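PDB 5C92: kelch domain-containing protein from Colletotrichum graminicola M1.001, which probably oxidises primary alcohols to the corresponding aldehydes, as a secreted copper-binding enzyme related to galactose oxidase. Local coordinates for residues A[254-259]-A[267-272]; A[17-22]-A[419-424]; A[160-165]-A[199-204]; A[398-403]-A[446-451]. One frame throughout, in Å; residues are numbered along the deposited sequence.

Interaction 1: residues A[254-259]-A[267-272]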
loop_
_atom_site.group_PDB
_atom_site.type_symbol
_atom_site.label_atom_id
_atom_site.label_comp_id
_atom_site.label_asym_id
_atom_site.label_seq_id
_atom_site.Cartn_x
_atom_site.Cartn_y
_atom_site.Cartn_z
ATOM N N ALA A 254 -5.891 17.868 -0.023
ATOM C CA ALA A 254 -4.597 17.264 -0.337
ATOM C C ALA A 254 -3.532 17.941 0.509
ATOM O O ALA A 254 -3.431 19.196 0.492
ATOM C CB ALA A 254 -4.313 17.509 -1.799
ATOM N N HIS A 255 -2.755 17.157 1.254
ATOM C CA HIS A 255 -1.642 17.688 2.057
ATOM C C HIS A 255 -0.336 16.985 1.789
ATOM O O HIS A 255 -0.298 15.811 1.348
ATOM C CB HIS A 255 -1.954 17.544 3.544
ATOM C CG HIS A 255 -3.048 18.429 3.992
ATOM N ND1 HIS A 255 -4.378 18.142 3.757
ATOM C CD2 HIS A 255 -3.016 19.700 4.476
ATOM C CE1 HIS A 255 -5.120 19.154 4.171
ATOM N NE2 HIS A 255 -4.317 20.101 4.629
ATOM N N ILE A 256 0.754 17.661 2.132
ATOM C CA ILE A 256 2.067 17.044 2.200
ATOM C C ILE A 256 2.541 17.145 3.619
ATOM O O ILE A 256 2.537 18.236 4.163
ATOM C CB ILE A 256 3.083 17.800 1.330
ATOM C CG1 ILE A 256 2.639 17.881 -0.133
ATOM C CG2 ILE A 256 4.496 17.234 1.522
ATOM C CD1 ILE A 256 2.835 16.651 -0.951
ATOM N N LEU A 257 2.899 16.018 4.230
ATOM C CA LEU A 257 3.526 15.943 5.534
ATOM C C LEU A 257 5.019 15.720 5.403
ATOM O O LEU A 257 5.490 14.915 4.567
ATOM C CB LEU A 257 2.977 14.799 6.379
ATOM C CG LEU A 257 1.493 14.527 6.295
ATOM C CD1 LEU A 257 1.056 13.382 7.218
ATOM C CD2 LEU A 257 0.677 15.772 6.519
ATOM N N THR A 258 5.768 16.356 6.296
ATOM C CA THR A 258 7.239 16.260 6.268
ATOM C C THR A 258 7.665 15.848 7.657
ATOM O O THR A 258 7.356 16.518 8.635
ATOM C CB THR A 258 7.973 17.555 5.844
ATOM O OG1 THR A 258 7.634 17.891 4.520
ATOM C CG2 THR A 258 9.510 17.339 5.831
ATOM N N LEU A 259 8.247 14.672 7.743
ATOM C CA LEU A 259 8.601 14.075 9.006
ATOM C C LEU A 259 10.039 14.524 9.297
ATOM O O LEU A 259 10.844 14.624 8.391
ATOM C CB LEU A 259 8.555 12.543 8.906
ATOM C CG LEU A 259 7.242 11.826 9.213
ATOM C CD1 LEU A 259 6.156 12.461 8.381
ATOM C CD2 LEU A 259 7.398 10.351 8.884
ATOM N N GLN A 267 5.594 18.688 10.018
ATOM C CA GLN A 267 5.135 19.789 9.174
ATOM C C GLN A 267 4.021 19.357 8.175
ATOM O O GLN A 267 4.162 18.375 7.446
ATOM C CB GLN A 267 6.327 20.376 8.396
ATOM C CG GLN A 267 5.930 21.481 7.435
ATOM C CD GLN A 267 6.977 21.797 6.376
ATOM O OE1 GLN A 267 7.706 20.936 5.903
ATOM N NE2 GLN A 267 7.015 23.040 5.977
ATOM N N VAL A 268 3.042 20.229 8.001
ATOM C CA VAL A 268 1.908 20.016 7.137
ATOM C C VAL A 268 1.790 21.194 6.217
ATOM O O VAL A 268 1.758 22.347 6.688
ATOM C CB VAL A 268 0.640 19.859 7.966
ATOM C CG1 VAL A 268 -0.585 19.693 7.107
ATOM C CG2 VAL A 268 0.757 18.671 8.886
ATOM N N GLN A 269 1.793 20.919 4.903
ATOM C CA GLN A 269 1.410 21.882 3.918
ATOM C C GLN A 269 0.148 21.499 3.171
ATOM O O GLN A 269 0.071 20.388 2.611
ATOM C CB GLN A 269 2.524 21.987 2.921
ATOM C CG GLN A 269 3.772 22.616 3.540
ATOM C CD GLN A 269 4.931 22.408 2.653
ATOM O OE1 GLN A 269 5.312 21.228 2.312
ATOM N NE2 GLN A 269 5.332 23.490 2.056
ATOM N N LYS A 270 -0.724 22.490 2.977
ATOM C CA LYS A 270 -2.001 22.301 2.297
ATOM C C LYS A 270 -1.909 22.733 0.845
ATOM O O LYS A 270 -1.559 23.862 0.493
ATOM C CB LYS A 270 -3.106 23.014 3.057
ATOM C CG LYS A 270 -4.441 22.912 2.356
ATOM C CD LYS A 270 -5.586 23.494 3.159
ATOM C CE LYS A 270 -6.857 23.510 2.333
ATOM N NZ LYS A 270 -7.541 22.184 2.258
ATOM N N LEU A 271 -2.170 21.786 -0.029
ATOM C CA LEU A 271 -2.098 22.018 -1.458
ATOM C C LEU A 271 -3.411 22.475 -1.999
ATOM O O LEU A 271 -4.436 22.389 -1.327
ATOM C CB LEU A 271 -1.727 20.706 -2.150
ATOM C CG LEU A 271 -0.389 20.081 -1.765
ATOM C CD1 LEU A 271 -0.514 18.555 -1.892
ATOM C CD2 LEU A 271 0.735 20.586 -2.665
ATOM N N ALA A 272 -3.410 22.878 -3.263
ATOM C CA ALA A 272 -4.640 23.016 -3.999
ATOM C C ALA A 272 -5.441 21.708 -3.951
ATOM O O ALA A 272 -4.868 20.624 -4.017
ATOM C CB ALA A 272 -4.360 23.360 -5.452
HETATM O O HOH W 1 -6.208 20.827 0.020
HETATM O O HOH W 2 5.208 19.379 4.505
#

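Interaction 2: residues A[17-22]-A[419-424]. With CU1 (copper (I) ion), chain D.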
loop_
_atom_site.group_PDB
_atom_site.type_symbol
_atom_site.label_atom_id
_atom_site.label_comp_id
_atom_site.label_asym_id
_atom_site.label_seq_id
_atom_site.Cartn_x
_atom_site.Cartn_y
_atom_site.Cartn_z
ATOM N N VAL A 17 -10.775 -7.711 -3.355
ATOM C CA VAL A 17 -10.865 -6.799 -2.218
ATOM C C VAL A 17 -9.530 -6.528 -1.521
ATOM O O VAL A 17 -9.358 -5.480 -0.889
ATOM C CB VAL A 17 -11.943 -7.320 -1.207
ATOM C CG1 VAL A 17 -12.071 -6.425 0.009
ATOM C CG2 VAL A 17 -13.271 -7.350 -1.932
ATOM N N ALA A 18 -8.645 -7.516 -1.547
ATOM C CA ALA A 18 -7.272 -7.360 -1.079
ATOM C C ALA A 18 -6.401 -7.900 -2.178
ATOM O O ALA A 18 -6.769 -8.866 -2.880
ATOM C CB ALA A 18 -7.038 -8.156 0.188
ATOM N N VAL A 19 -5.264 -7.265 -2.340
ATOM C CA VAL A 19 -4.305 -7.639 -3.356
ATOM C C VAL A 19 -2.884 -7.421 -2.845
ATOM O O VAL A 19 -2.617 -6.571 -1.970
ATOM C CB VAL A 19 -4.480 -6.856 -4.676
ATOM C CG1 VAL A 19 -5.896 -7.012 -5.228
ATOM C CG2 VAL A 19 -4.089 -5.365 -4.539
ATOM N N ALA A 20 -1.970 -8.219 -3.373
ATOM C CA ALA A 20 -0.541 -8.143 -2.988
ATOM C C ALA A 20 0.326 -8.412 -4.189
ATOM O O ALA A 20 0.007 -9.304 -5.010
ATOM C CB ALA A 20 -0.247 -9.160 -1.922
ATOM N N LEU A 21 1.390 -7.637 -4.335
ATOM C CA LEU A 21 2.444 -7.967 -5.301
ATOM C C LEU A 21 3.429 -9.004 -4.745
ATOM O O LEU A 21 3.989 -8.827 -3.670
ATOM C CB LEU A 21 3.204 -6.722 -5.729
ATOM C CG LEU A 21 4.114 -6.842 -6.935
ATOM C CD1 LEU A 21 3.301 -6.902 -8.190
ATOM C CD2 LEU A 21 5.140 -5.702 -7.031
ATOM N N VAL A 22 3.616 -10.111 -5.470
ATOM C CA VAL A 22 4.463 -11.211 -4.972
ATOM C C VAL A 22 5.912 -10.883 -5.355
ATOM O O VAL A 22 6.211 -10.631 -6.553
ATOM C CB VAL A 22 4.077 -12.584 -5.557
ATOM C CG1 VAL A 22 4.833 -13.699 -4.798
ATOM C CG2 VAL A 22 2.566 -12.776 -5.510
ATOM N N SER A 419 4.429 -4.058 -2.009
ATOM C CA SER A 419 3.310 -3.702 -1.148
ATOM C C SER A 419 2.040 -4.495 -1.419
ATOM O O SER A 419 1.990 -5.417 -2.263
ATOM C CB SER A 419 3.057 -2.176 -1.214
ATOM O OG SER A 419 2.449 -1.825 -2.466
ATOM N N ALA A 420 1.055 -4.228 -0.594
ATOM C CA ALA A 420 -0.236 -4.923 -0.613
ATOM C C ALA A 420 -1.290 -3.958 -0.108
ATOM O O ALA A 420 -0.957 -3.015 0.636
ATOM C CB ALA A 420 -0.199 -6.113 0.312
ATOM N N THR A 421 -2.544 -4.184 -0.453
ATOM C CA THR A 421 -3.556 -3.220 -0.026
ATOM C C THR A 421 -4.915 -3.843 0.084
ATOM O O THR A 421 -5.233 -4.843 -0.616
ATOM C CB THR A 421 -3.607 -1.943 -0.937
ATOM O OG1 THR A 421 -4.460 -0.945 -0.360
ATOM C CG2 THR A 421 -4.132 -2.252 -2.284
ATOM N N THR A 422 -5.658 -3.322 1.052
ATOM C CA THR A 422 -7.093 -3.599 1.220
ATOM C C THR A 422 -7.692 -2.447 2.050
ATOM O O THR A 422 -6.986 -1.839 2.887
ATOM C CB THR A 422 -7.369 -5.001 1.831
ATOM O OG1 THR A 422 -8.768 -5.319 1.762
ATOM C CG2 THR A 422 -6.936 -5.116 3.279
ATOM N N HIS A 423 -8.897 -2.041 1.682
ATOM C CA HIS A 423 -9.679 -1.060 2.454
ATOM C C HIS A 423 -9.013 0.300 2.531
ATOM O O HIS A 423 -9.167 0.975 3.530
ATOM C CB HIS A 423 -9.921 -1.580 3.887
ATOM C CG HIS A 423 -10.929 -2.664 3.953
ATOM N ND1 HIS A 423 -10.647 -3.963 3.578
ATOM C CD2 HIS A 423 -12.243 -2.643 4.269
ATOM C CE1 HIS A 423 -11.729 -4.707 3.712
ATOM N NE2 HIS A 423 -12.714 -3.925 4.102
ATOM N N THR A 424 -8.277 0.668 1.477
ATOM C CA THR A 424 -7.534 1.885 1.339
ATOM C C THR A 424 -6.192 1.886 2.062
ATOM O O THR A 424 -5.496 2.881 1.979
ATOM C CB THR A 424 -8.278 3.219 1.744
ATOM O OG1 THR A 424 -8.410 3.341 3.184
ATOM C CG2 THR A 424 -9.634 3.327 1.029
HETATM CU CU CU1 D . -14.810 -4.270 4.413
HETATM O O HOH W 3 -10.395 -2.876 -0.615
#

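Interaction 3: residues A[160-165]-A[199-204]. With NAG (2-acetamido-2-deoxy-beta-D-glucopyranose), chain C.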
loop_
_atom_site.group_PDB
_atom_site.type_symbol
_atom_site.label_atom_id
_atom_site.label_comp_id
_atom_site.label_asym_id
_atom_site.label_seq_id
_atom_site.Cartn_x
_atom_site.Cartn_y
_atom_site.Cartn_z
ATOM N N ALA A 160 1.826 -1.477 26.378
ATOM C CA ALA A 160 1.073 -0.603 27.282
ATOM C C ALA A 160 1.227 0.869 26.899
ATOM O O ALA A 160 0.283 1.633 27.039
ATOM C CB ALA A 160 1.536 -0.818 28.732
ATOM N N GLY A 161 2.408 1.258 26.423
ATOM C CA GLY A 161 2.668 2.626 25.965
ATOM C C GLY A 161 2.083 3.081 24.605
ATOM O O GLY A 161 2.362 4.191 24.152
ATOM N N CYS A 162 1.267 2.234 23.976
ATOM C CA CYS A 162 0.795 2.441 22.588
ATOM C C CYS A 162 -0.695 2.222 22.618
ATOM O O CYS A 162 -1.203 1.266 22.041
ATOM C CB CYS A 162 1.479 1.454 21.612
ATOM S SG CYS A 162 3.240 1.760 21.335
ATOM N N PRO A 163 -1.398 3.030 23.429
ATOM C CA PRO A 163 -2.841 2.948 23.418
ATOM C C PRO A 163 -3.455 3.466 22.094
ATOM O O PRO A 163 -2.865 4.307 21.411
ATOM C CB PRO A 163 -3.245 3.826 24.595
ATOM C CG PRO A 163 -2.216 4.865 24.630
ATOM C CD PRO A 163 -0.927 4.204 24.196
ATOM N N VAL A 164 -4.632 2.947 21.772
ATOM C CA VAL A 164 -5.373 3.393 20.589
ATOM C C VAL A 164 -6.021 4.781 20.786
ATOM O O VAL A 164 -6.116 5.584 19.846
ATOM C CB VAL A 164 -6.407 2.326 20.163
ATOM C CG1 VAL A 164 -7.607 2.276 21.090
ATOM C CG2 VAL A 164 -6.863 2.555 18.724
ATOM N N LYS A 165 -6.352 5.102 22.030
ATOM C CA LYS A 165 -7.153 6.282 22.367
ATOM C C LYS A 165 -6.767 7.540 21.585
ATOM O O LYS A 165 -7.608 8.190 21.012
ATOM C CB LYS A 165 -7.111 6.571 23.889
ATOM C CG LYS A 165 -8.169 7.555 24.333
ATOM C CD LYS A 165 -8.592 7.314 25.779
ATOM C CE LYS A 165 -7.709 8.093 26.727
ATOM N NZ LYS A 165 -7.937 9.551 26.591
ATOM N N ASN A 199 -0.201 11.272 15.709
ATOM C CA ASN A 199 0.464 10.761 16.908
ATOM C C ASN A 199 1.658 9.882 16.526
ATOM O O ASN A 199 1.630 9.135 15.532
ATOM C CB ASN A 199 -0.483 9.948 17.810
ATOM C CG ASN A 199 -1.604 10.784 18.429
ATOM O OD1 ASN A 199 -1.440 11.419 19.470
ATOM N ND2 ASN A 199 -2.745 10.780 17.790
ATOM N N TRP A 200 2.745 10.042 17.270
ATOM C CA TRP A 200 3.902 9.176 17.159
ATOM C C TRP A 200 3.722 8.034 18.095
ATOM O O TRP A 200 3.233 8.188 19.216
ATOM C CB TRP A 200 5.188 9.894 17.521
ATOM C CG TRP A 200 5.637 10.851 16.487
ATOM C CD1 TRP A 200 5.596 12.193 16.569
ATOM C CD2 TRP A 200 6.352 10.540 15.301
ATOM N NE1 TRP A 200 6.182 12.737 15.494
ATOM C CE2 TRP A 200 6.645 11.742 14.681
ATOM C CE3 TRP A 200 6.734 9.341 14.681
ATOM C CZ2 TRP A 200 7.320 11.809 13.460
ATOM C CZ3 TRP A 200 7.428 9.393 13.511
ATOM C CH2 TRP A 200 7.690 10.614 12.881
ATOM N N TYR A 201 4.092 6.867 17.621
ATOM C CA TYR A 201 4.175 5.712 18.475
ATOM C C TYR A 201 5.612 5.171 18.420
ATOM O O TYR A 201 6.305 5.280 17.382
ATOM C CB TYR A 201 3.209 4.631 18.026
ATOM C CG TYR A 201 1.798 4.919 18.309
ATOM C CD1 TYR A 201 1.223 4.536 19.516
ATOM C CD2 TYR A 201 0.994 5.578 17.369
ATOM C CE1 TYR A 201 -0.107 4.804 19.792
ATOM C CE2 TYR A 201 -0.344 5.863 17.659
ATOM C CZ TYR A 201 -0.901 5.452 18.852
ATOM O OH TYR A 201 -2.267 5.694 19.135
ATOM N N ASP A 202 6.061 4.624 19.550
ATOM C CA ASP A 202 7.411 4.017 19.679
ATOM C C ASP A 202 7.177 2.544 19.972
ATOM O O ASP A 202 6.400 2.165 20.897
ATOM C CB ASP A 202 8.207 4.738 20.769
ATOM C CG ASP A 202 9.575 4.136 21.010
ATOM O OD1 ASP A 202 9.952 3.099 20.408
ATOM O OD2 ASP A 202 10.286 4.736 21.837
ATOM N N THR A 203 7.615 1.701 19.037
ATOM C CA THR A 203 7.278 0.279 19.150
ATOM C C THR A 203 8.279 -0.517 19.973
ATOM O O THR A 203 8.000 -1.678 20.230
ATOM C CB THR A 203 7.101 -0.413 17.778
ATOM O OG1 THR A 203 8.308 -0.262 17.020
ATOM C CG2 THR A 203 5.911 0.234 17.038
ATOM N N LYS A 204 9.367 0.125 20.417
ATOM C CA LYS A 204 10.368 -0.509 21.296
ATOM C C LYS A 204 9.944 -0.547 22.757
ATOM O O LYS A 204 9.126 0.251 23.231
ATOM C CB LYS A 204 11.697 0.218 21.177
ATOM C CG LYS A 204 12.217 0.216 19.754
ATOM C CD LYS A 204 13.633 0.733 19.633
ATOM C CE LYS A 204 13.813 2.116 20.247
ATOM N NZ LYS A 204 12.773 3.087 19.806
HETATM C C1 NAG C . 15.538 5.321 20.049
HETATM C C2 NAG C . 16.554 6.411 20.387
HETATM C C3 NAG C . 16.811 6.424 21.902
HETATM C C4 NAG C . 15.590 6.157 22.790
HETATM C C5 NAG C . 14.605 5.147 22.236
HETATM C C6 NAG C . 13.295 5.232 23.022
HETATM C C7 NAG C . 18.334 6.971 18.732
HETATM C C8 NAG C . 19.564 6.479 18.011
HETATM N N2 NAG C . 17.765 6.128 19.606
HETATM O O3 NAG C . 17.270 7.717 22.283
HETATM O O4 NAG C . 15.983 5.655 24.067
HETATM O O5 NAG C . 14.375 5.445 20.861
HETATM O O6 NAG C . 12.677 3.948 23.102
HETATM O O7 NAG C . 17.906 8.092 18.520
#

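Interaction 4: residues A[398-403]-A[446-451]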
loop_
_atom_site.group_PDB
_atom_site.type_symbol
_atom_site.label_atom_id
_atom_site.label_comp_id
_atom_site.label_asym_id
_atom_site.label_seq_id
_atom_site.Cartn_x
_atom_site.Cartn_y
_atom_site.Cartn_z
ATOM N N GLY A 398 22.626 1.354 3.971
ATOM C CA GLY A 398 23.909 1.995 3.671
ATOM C C GLY A 398 24.616 1.331 2.495
ATOM O O GLY A 398 25.279 2.003 1.713
ATOM N N ALA A 399 24.454 0.019 2.331
ATOM C CA ALA A 399 25.308 -0.736 1.390
ATOM C C ALA A 399 25.078 -0.333 -0.057
ATOM O O ALA A 399 23.986 0.120 -0.405
ATOM C CB ALA A 399 25.125 -2.245 1.562
ATOM N N PRO A 400 26.137 -0.417 -0.890
ATOM C CA PRO A 400 26.034 -0.070 -2.308
ATOM C C PRO A 400 25.469 -1.218 -3.119
ATOM O O PRO A 400 25.496 -2.374 -2.691
ATOM C CB PRO A 400 27.490 0.179 -2.715
ATOM C CG PRO A 400 28.273 -0.701 -1.799
ATOM C CD PRO A 400 27.543 -0.661 -0.492
ATOM N N ILE A 401 24.930 -0.883 -4.277
ATOM C CA ILE A 401 24.458 -1.873 -5.231
ATOM C C ILE A 401 24.887 -1.330 -6.526
ATOM O O ILE A 401 24.638 -0.167 -6.805
ATOM C CB ILE A 401 22.912 -1.962 -5.356
ATOM C CG1 ILE A 401 22.286 -2.405 -4.040
ATOM C CG2 ILE A 401 22.512 -2.863 -6.529
ATOM C CD1 ILE A 401 20.801 -2.122 -3.956
ATOM N N THR A 402 25.427 -2.216 -7.342
ATOM C CA THR A 402 25.906 -1.854 -8.648
ATOM C C THR A 402 24.951 -2.449 -9.650
ATOM O O THR A 402 24.646 -3.665 -9.622
ATOM C CB THR A 402 27.378 -2.285 -8.882
ATOM O OG1 THR A 402 28.235 -1.343 -8.217
ATOM C CG2 THR A 402 27.739 -2.282 -10.400
ATOM N N ILE A 403 24.451 -1.553 -10.490
ATOM C CA ILE A 403 23.331 -1.831 -11.337
ATOM C C ILE A 403 23.873 -1.770 -12.717
ATOM O O ILE A 403 24.334 -0.715 -13.139
ATOM C CB ILE A 403 22.222 -0.743 -11.248
ATOM C CG1 ILE A 403 21.636 -0.683 -9.848
ATOM C CG2 ILE A 403 21.112 -1.000 -12.266
ATOM C CD1 ILE A 403 21.065 0.675 -9.528
ATOM N N THR A 446 26.295 2.876 -9.503
ATOM C CA THR A 446 26.270 2.465 -8.138
ATOM C C THR A 446 25.395 3.417 -7.350
ATOM O O THR A 446 25.443 4.628 -7.536
ATOM C CB THR A 446 27.688 2.321 -7.577
ATOM O OG1 THR A 446 28.270 1.166 -8.192
ATOM C CG2 THR A 446 27.672 2.087 -6.071
ATOM N N VAL A 447 24.530 2.815 -6.537
ATOM C CA VAL A 447 23.623 3.540 -5.679
ATOM C C VAL A 447 23.916 2.992 -4.317
ATOM O O VAL A 447 24.448 1.873 -4.177
ATOM C CB VAL A 447 22.131 3.272 -6.048
ATOM C CG1 VAL A 447 21.777 3.857 -7.403
ATOM C CG2 VAL A 447 21.820 1.791 -6.069
ATOM N N ASN A 448 23.499 3.735 -3.310
ATOM C CA ASN A 448 23.465 3.207 -1.966
ATOM C C ASN A 448 22.053 3.233 -1.388
ATOM O O ASN A 448 21.339 4.201 -1.518
ATOM C CB ASN A 448 24.421 3.999 -1.083
ATOM C CG ASN A 448 25.846 3.907 -1.571
ATOM O OD1 ASN A 448 26.203 4.526 -2.562
ATOM N ND2 ASN A 448 26.599 3.007 -0.984
ATOM N N VAL A 449 21.694 2.166 -0.714
ATOM C CA VAL A 449 20.569 2.161 0.188
ATOM C C VAL A 449 20.764 3.185 1.289
ATOM O O VAL A 449 21.841 3.285 1.863
ATOM C CB VAL A 449 20.400 0.775 0.795
ATOM C CG1 VAL A 449 19.269 0.751 1.804
ATOM C CG2 VAL A 449 20.184 -0.221 -0.332
ATOM N N PRO A 450 19.709 3.946 1.592
ATOM C CA PRO A 450 19.804 4.865 2.690
ATOM C C PRO A 450 20.299 4.159 3.915
ATOM O O PRO A 450 20.023 2.989 4.118
ATOM C CB PRO A 450 18.358 5.311 2.878
ATOM C CG PRO A 450 17.825 5.344 1.490
ATOM C CD PRO A 450 18.518 4.212 0.763
ATOM N N ASN A 451 20.967 4.922 4.760
ATOM C CA ASN A 451 21.664 4.414 5.885
ATOM C C ASN A 451 20.759 4.144 7.053
ATOM O O ASN A 451 21.161 3.482 7.988
ATOM C CB ASN A 451 22.750 5.418 6.317
ATOM C CG ASN A 451 23.957 4.730 6.923
ATOM O OD1 ASN A 451 23.993 3.501 7.077
ATOM N ND2 ASN A 451 24.935 5.516 7.309
#

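Interaction 1: residues A[254-259]-A[267-272]
H255 to T258 run antiparallel to K270 to Q267, the short strand axes coming within 4.7 Å of each other at 157°, with I256–Q269 and T258–Q267 as the hydrogen-bonded pairs. I256 N donates to Q269 O at 2.9 Å and Q269 N answers to I256 O, while L271 N continues the pairing to A254 O. On the face shared by H255, L257, V268 and K270, the imidazole is the middle piece. Its CD2 lies 3.6 Å from V268 CG1, and its NE2 lies 3.5 Å from K270 CB, against the lysine stem. L257 CD2 runs alongside V268 CG2, both side chains pointing the same way. The two strands form the outer hairpin of a four-stranded propeller blade: 267-270 is its edge strand, 254-258 is bonded on its other flank to strand 235-239, and M198 of the preceding blade touches both L257 and V268. On the opposite face I256 CG1 packs at 3.7 Å on L271 CD1, which also meets A254 CB. One water sits among I256 O, Q269 OE1 and T258 OG1, 2.8 Å from the last, whose hydroxyl also bonds K235 NZ. The extended K270 chain turns only at its last torsion (79°), bringing NZ 2.9 Å from a second water, which also bonds A254 N and L271 O.

Interaction 2: residues A[17-22]-A[419-424]
V17 O is met by the hydroxyl of T422, whose OG1 donates to it at 2.7 Å from well above the carbonyl plane, and by a water that also accepts from H423 N. T422 OG1 stands opposite its own backbone N (chi1 -170°), a setting that turns it toward V17, and it accepts in turn from H423 ND1 at 2.9 Å. V17 CG1 lies obliquely against the same imidazole. A18 follows with CB 3.6 Å from T422 CB. V19 and T421 then exchange two backbone bonds, V19 N to T421 O and T421 N to V19 O (2.8 Å), while their side chains lie side by side, CG2 to CG2; T337 and L339 of strand 336-340 touch V19 and T421 respectively. A20 CB meets A420 CB at 3.8 Å on the other face, and L21 N closes the pairing on S419 O. H423 NE2 binds copper at 2.1 Å, alongside H335 and Y120. The chain from V17 O through T422 OG1 to H423 ND1 is therefore a second shell: it probably helps to fix the ring's rotation while NE2 faces the metal, and ties a copper ligand of the C-terminal domain to V17, just before strand 18-21.

Interaction 3: residues A[160-165]-A[199-204]
The loop that leaves outer strand 155-158 of a kelch blade folds against strand 197-202, the third strand of the next blade, and Y201 is the side chain that joins them. Its phenol reaches P163: OH donates to P163 O at 2.7 Å, in the carbonyl plane, and this oxygen lies near the plane of the ring, at its edge. The ring's CD1 side meets C162, with C162 CB 3.7 Å from Y201 CD1. C162 SG is held beside the backbone N, on the far side from its carbonyl carbon (chi1 -70°); it lies at the edge of the ring, 77° off its normal, a cysteine sulfur-aromatic contact, and stands 3.2 Å from D202 O. I134, P166 and L167 touch Y201, as do Q191 and N209, so the buried hydroxyl has P163 O as its acceptor in a mixed surround. One residue on, the chain turns to the sugar. D202 OD1 accepts K204 N at 3.0 Å, closing an Asx turn, and the same oxygen takes K204 NZ at 2.9 Å in a salt bridge; the two donors approach from opposite faces of the carboxylate. The lysine chain, bent at its last two torsions, carries NZ on to O5 of an N-acetylglucosamine at 3.0 Å, and the other carboxylate oxygen, D202 OD2, accepts the sugar's O6 at 2.8 Å. K204 NZ also bonds N186 O, and this sugar is probably the one linked to N186. The whole is side-chain packing between neighbouring blades of a kelch beta-propeller, with an Asx turn closing the strand end beside the glycan.

Interaction 4: residues A[398-403]-A[446-451]
I401 N donates to V447 O at 2.8 Å, and V447 N returns the bond to I401 O, making these two the hydrogen-bonded pair of an antiparallel strand match. On the face of P400, T402, T446 and N448, T402 OG1 and T446 OG1 share a hydrogen bond of uncertain direction, whose modelled length is unusually short. N448 turns its amide back along the strand pair: with CG beside its own backbone N (chi1 -61°), ND2 donates to G398 O at 3.2 Å, the acceptor lying in the amide plane, and also lies 3.4 Å from P400 CB. V449 N adds a bond to A399 O. G398 N points between V449 O and P450 O, bonding each weakly, and G398 CA lies 3.7 Å from N451 OD1. The opposite face is apolar: the I403 and V447 side chains cross at about a right angle, I403 CD1 lying 3.7 Å from V447 CG2, and I401 CD1 lies 4.1 Å from V449 CG2. L390 touches both isoleucines, V395 touches I401 and V449, and L434 touches V447. One side of threonine, asparagine and proline, at least partly exposed, and one apolar side turned inward are what a strand pair of a beta-sandwich shows, consistent with the immunoglobulin-like early-set domain of galactose oxidase relatives.

The centre of interaction 2 lies about 6 Å from that of the chain, and all its touching residues are buried; interaction 3 is also buried, but about 22 Å out. Interaction 3 bridges two neighbouring blades, and interaction 1 lies in the blade after them; the two touch, L259 CG lying 3.9 Å from W200 CH2. Interaction 1 pairs strands within one blade, whereas interaction 3 relies on side chains and one phenol bond. Interactions 2 and 4 both engage the C-terminal domain, through the consecutive strands 412-422 and 400-405. Contacts 1 and 4 are partly buried, with exposed polar residues beside buried apolar ones; in 2 the T422 hydroxyl bonds the copper ligand H423.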